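Local coordinates for protein member of s1p family of ribosomal proteins (Pyrococcus furiosus, PDB 5YH1) that probably acts as a nuclease on nucleic acid, this piece being the DHH domain that holds a manganese ion, at residues 65-69 with 257-261. Residues are numbered along the deposited sequence; the frame is centred on the assembly and turned at random.
With MN (manganese (II) ion), chain F.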
loop_
_atom_site.group_PDB
_atom_site.type_symbol
_atom_site.label_atom_id
_atom_site.label_comp_id
_atom_site.label_asym_id
_atom_site.label_seq_id
_atom_site.Cartn_x
_atom_site.Cartn_y
_atom_site.Cartn_z
ATOM N N ASP A 65 14.641 -12.267 2.463
ATOM C CA ASP A 65 15.431 -12.479 3.671
ATOM C C ASP A 65 16.917 -12.472 3.336
ATOM O O ASP A 65 17.300 -12.245 2.179
ATOM C CB ASP A 65 14.988 -13.743 4.419
ATOM C CG ASP A 65 15.259 -15.026 3.658
ATOM O OD1 ASP A 65 15.775 -15.011 2.518
ATOM O OD2 ASP A 65 14.911 -16.081 4.207
ATOM N N THR A 66 17.752 -12.688 4.345
ATOM C CA THR A 66 19.186 -12.544 4.173
ATOM C C THR A 66 19.706 -13.411 3.026
ATOM O O THR A 66 20.412 -12.914 2.152
ATOM C CB THR A 66 19.945 -12.827 5.490
ATOM O OG1 THR A 66 19.699 -11.756 6.413
ATOM C CG2 THR A 66 21.450 -12.926 5.249
ATOM N N ASP A 67 19.324 -14.683 3.018
ATOM C CA ASP A 67 19.779 -15.626 1.978
ATOM C C ASP A 67 19.308 -15.169 0.594
ATOM O O ASP A 67 20.090 -15.130 -0.362
ATOM C CB ASP A 67 19.271 -17.034 2.303
ATOM C CG ASP A 67 19.743 -18.093 1.309
ATOM O OD1 ASP A 67 20.946 -18.124 0.979
ATOM O OD2 ASP A 67 18.896 -18.910 0.872
ATOM N N GLY A 68 18.038 -14.782 0.501
ATOM C CA GLY A 68 17.474 -14.290 -0.761
ATOM C C GLY A 68 18.077 -12.998 -1.275
ATOM O O GLY A 68 18.406 -12.902 -2.456
ATOM N N TYR A 69 18.220 -11.999 -0.401
ATOM C CA TYR A 69 18.859 -10.741 -0.791
ATOM C C TYR A 69 20.288 -11.015 -1.230
ATOM O O TYR A 69 20.746 -10.519 -2.263
ATOM C CB TYR A 69 18.857 -9.708 0.359
ATOM C CG TYR A 69 17.628 -8.822 0.371
ATOM C CD1 TYR A 69 17.580 -7.660 -0.381
ATOM C CD2 TYR A 69 16.519 -9.147 1.130
ATOM C CE1 TYR A 69 16.446 -6.858 -0.388
ATOM C CE2 TYR A 69 15.385 -8.340 1.139
ATOM C CZ TYR A 69 15.356 -7.205 0.373
ATOM O OH TYR A 69 14.232 -6.406 0.376
ATOM N N ALA A 257 23.582 -10.449 9.082
ATOM C CA ALA A 257 22.310 -11.107 8.786
ATOM C C ALA A 257 21.145 -10.469 9.551
ATOM O O ALA A 257 20.062 -10.258 8.980
ATOM C CB ALA A 257 22.378 -12.598 9.089
ATOM N N GLU A 258 21.360 -10.174 10.832
ATOM C CA GLU A 258 20.304 -9.574 11.657
ATOM C C GLU A 258 19.959 -8.176 11.166
ATOM O O GLU A 258 18.791 -7.787 11.168
ATOM C CB GLU A 258 20.693 -9.538 13.134
ATOM C CG GLU A 258 20.774 -10.917 13.792
ATOM C CD GLU A 258 19.422 -11.544 14.108
ATOM O OE1 GLU A 258 18.364 -10.920 13.893
ATOM O OE2 GLU A 258 19.419 -12.688 14.589
ATOM N N VAL A 259 20.972 -7.430 10.741
ATOM C CA VAL A 259 20.761 -6.105 10.175
ATOM C C VAL A 259 19.946 -6.164 8.881
ATOM O O VAL A 259 19.010 -5.380 8.706
ATOM C CB VAL A 259 22.086 -5.357 9.950
ATOM C CG1 VAL A 259 21.877 -4.115 9.103
ATOM C CG2 VAL A 259 22.708 -4.968 11.288
ATOM N N ILE A 260 20.282 -7.089 7.989
ATOM C CA ILE A 260 19.550 -7.216 6.719
ATOM C C ILE A 260 18.068 -7.518 6.952
ATOM O O ILE A 260 17.200 -6.854 6.371
ATOM C CB ILE A 260 20.162 -8.284 5.800
ATOM C CG1 ILE A 260 21.526 -7.806 5.285
ATOM C CG2 ILE A 260 19.237 -8.567 4.623
ATOM C CD1 ILE A 260 22.381 -8.902 4.689
ATOM N N ASP A 261 17.786 -8.500 7.805
ATOM C CA ASP A 261 16.406 -8.912 8.077
ATOM C C ASP A 261 15.598 -7.792 8.756
ATOM O O ASP A 261 14.388 -7.689 8.554
ATOM C CB ASP A 261 16.361 -10.187 8.931
ATOM C CG ASP A 261 16.906 -11.421 8.198
ATOM O OD1 ASP A 261 16.906 -11.469 6.949
ATOM O OD2 ASP A 261 17.332 -12.365 8.882
HETATM MN MN MN F . 17.067 -19.596 1.681
HETATM O O HOH W 1 16.206 -17.811 2.560
HETATM O O HOH W 2 15.433 -20.503 2.890
#
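Thr-66 OG1 (chi1 -71°) and Asp-261 CG (chi1 -67°) both swing anti to their carbonyl carbons, beside their own backbone N, which brings hydroxyl and carboxylate together with the two side chains crossing at about a right angle. Thr-66 OG1 donates to Asp-261 OD1 at 2.9 Å, coming from well above the carboxylate plane. Asp-261 OD1 also takes a weak bond from Thr-66 N, 3.0 Å away and bent to 124°, so one acceptor serves the hydroxyl and, weakly, the first amide of helix 66-86. Thr-66 OG1 also lies 3.0 Å from Ala-257 O, which already receives the helical bond of Asp-261 N, while Thr-66 CG2 rests against Ala-257 CB at 4.0 Å. Ile-260 packs CB and CG2 against Thr-66, and CG2 faces Tyr-69 CB more loosely. The turn from strand 58-63 into helix 66-86 brings in the first aspartate motif of the DHH family, Asp-65 and Asp-67, ahead of the Asp-His-His that supplies His-163. Asp-65 is the N-cap, its OD1 accepting from Gly-68 N at 3.0 Å, and its OD2 accepts from a manganese-bound water. Replacing Asp-261 with an alanine would probably leave the Thr-66 hydroxyl and amide without their shared acceptor and the hydroxyl freer to turn. The side chain of Asp-67 starts away from 257-261 and binds manganese through OD2 at 2.1 Å, alongside Asp-137, His-163 and Asp-229.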